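PDB 3AHP: CutA1 from Shewanella, which belongs to the trimeric CutA1 family, associated with divalent-ion tolerance, and probably binds divalent metal ions, its precise role being unsettled. Local coordinates for residues B[8-13]-B[87-92]. Sequence-based numbering, arbitrary orientation.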
# COMPACT_ATOMS: atom_id res chain seq x y z
N LEU B 8 -0.71 -8.68 -3.96
CA LEU B 8 -1.19 -7.85 -2.86
C LEU B 8 -2.51 -7.19 -3.23
O LEU B 8 -2.60 -6.46 -4.21
CB LEU B 8 -0.13 -6.79 -2.54
CG LEU B 8 -0.32 -5.91 -1.31
CD1 LEU B 8 -0.45 -6.76 -0.09
CD2 LEU B 8 0.84 -4.91 -1.20
N ILE B 9 -3.55 -7.48 -2.45
CA ILE B 9 -4.89 -6.94 -2.68
C ILE B 9 -5.22 -5.86 -1.66
O ILE B 9 -4.98 -6.03 -0.46
CB ILE B 9 -5.96 -8.04 -2.58
CG1 ILE B 9 -5.78 -9.03 -3.72
CG2 ILE B 9 -7.37 -7.42 -2.60
CD1 ILE B 9 -6.79 -10.17 -3.71
N PHE B 10 -5.74 -4.74 -2.15
CA PHE B 10 -6.21 -3.68 -1.26
C PHE B 10 -7.71 -3.64 -1.32
O PHE B 10 -8.31 -3.71 -2.39
CB PHE B 10 -5.67 -2.30 -1.68
CG PHE B 10 -4.19 -2.17 -1.57
CD1 PHE B 10 -3.37 -2.56 -2.61
CD2 PHE B 10 -3.62 -1.66 -0.42
CE1 PHE B 10 -1.97 -2.46 -2.50
CE2 PHE B 10 -2.24 -1.54 -0.30
CZ PHE B 10 -1.42 -1.96 -1.34
N THR B 11 -8.33 -3.45 -0.16
CA THR B 11 -9.77 -3.31 -0.09
C THR B 11 -10.15 -2.61 1.20
O THR B 11 -9.30 -2.20 1.95
CB THR B 11 -10.49 -4.68 -0.22
OG1 THR B 11 -11.89 -4.47 -0.32
CG2 THR B 11 -10.21 -5.55 0.97
N THR B 12 -11.43 -2.51 1.47
CA THR B 12 -11.91 -1.53 2.42
C THR B 12 -13.22 -2.06 2.96
O THR B 12 -13.94 -2.71 2.24
CB THR B 12 -12.14 -0.19 1.70
OG1 THR B 12 -11.32 0.83 2.28
CG2 THR B 12 -13.60 0.19 1.72
N CYS B 13 -13.47 -1.91 4.26
CA CYS B 13 -14.76 -2.26 4.83
C CYS B 13 -15.34 -1.09 5.59
O CYS B 13 -14.59 -0.27 6.09
CB CYS B 13 -14.61 -3.45 5.77
SG CYS B 13 -14.38 -5.03 4.93
N ILE B 87 -8.85 -3.96 -5.23
CA ILE B 87 -7.85 -3.96 -6.27
C ILE B 87 -6.62 -4.80 -5.91
O ILE B 87 -6.24 -4.94 -4.74
CB ILE B 87 -7.42 -2.54 -6.69
CG1 ILE B 87 -6.42 -1.96 -5.69
CG2 ILE B 87 -8.62 -1.62 -6.87
CD1 ILE B 87 -6.97 -0.82 -4.89
N ALA B 88 -6.02 -5.35 -6.95
CA ALA B 88 -4.82 -6.14 -6.82
C ALA B 88 -3.64 -5.41 -7.43
O ALA B 88 -3.74 -4.89 -8.54
CB ALA B 88 -5.01 -7.51 -7.52
N THR B 89 -2.50 -5.46 -6.74
CA THR B 89 -1.21 -5.11 -7.31
C THR B 89 -0.25 -6.30 -7.26
O THR B 89 -0.39 -7.18 -6.42
CB THR B 89 -0.59 -3.92 -6.55
OG1 THR B 89 -0.11 -4.36 -5.28
CG2 THR B 89 -1.65 -2.84 -6.33
N PRO B 90 0.73 -6.36 -8.18
CA PRO B 90 1.58 -7.54 -8.28
C PRO B 90 2.71 -7.53 -7.26
O PRO B 90 3.35 -6.49 -7.04
CB PRO B 90 2.16 -7.42 -9.68
CG PRO B 90 2.27 -5.94 -9.89
CD PRO B 90 1.08 -5.34 -9.20
N ILE B 91 2.92 -8.66 -6.59
CA ILE B 91 4.14 -8.87 -5.82
C ILE B 91 5.20 -9.43 -6.76
O ILE B 91 5.01 -10.50 -7.33
CB ILE B 91 3.92 -9.87 -4.69
CG1 ILE B 91 3.10 -9.24 -3.56
CG2 ILE B 91 5.26 -10.35 -4.16
CD1 ILE B 91 2.63 -10.23 -2.51
N ILE B 92 6.30 -8.72 -6.94
CA ILE B 92 7.37 -9.22 -7.80
C ILE B 92 8.61 -9.67 -7.02
O ILE B 92 9.63 -10.01 -7.62
CB ILE B 92 7.78 -8.22 -8.90
CG1 ILE B 92 8.51 -7.02 -8.30
CG2 ILE B 92 6.56 -7.79 -9.71
CD1 ILE B 92 8.46 -5.76 -9.15
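The ring of Phe-10 turns an edge, not a face, to the strand beside it: Ile-87 O and Thr-89 OG1 both lie at that edge near the ring plane, the latter 3.8 Å from Phe-10 CE1, and Thr-89 CG2 touches the same CE1-CD1 side. With CG anti to its carbonyl carbon (chi1 -65°), Phe-10 sends this ring back over its own strand toward Leu-8, where it lies slantwise across Thr-89. At the ring's root, Ile-87 CD1 rests 3.8 Å from Phe-10 CB; an alanine here would probably lose this contact and the packing on Tyr-98 of the second subunit. Beneath these side chains the two strands illustrate regular antiparallel pairing. Leu-8 and Thr-89 exchange two backbone bonds, the one from Thr-89 N to Leu-8 O being 2.7 Å and almost straight, and Thr-89 OG1 adds a weak third. Phe-10 and Ile-87 form the next hydrogen-bonded pair, with Ile-87 N giving to Phe-10 O at 2.9 Å. Between them Ile-9 and Ala-88, a non-hydrogen-bonded pair, meet on the reverse face through CG1 and CB, 4.2 Å apart. All of this is buried in the ferredoxin-like core of CutA1: strand 6-13 runs between 86-94 and 50-64, Cys-13 packs on helix 16-28, and Ile-87 and Ala-88 pair with a strand of a second subunit, carrying the sheet across the trimer interface.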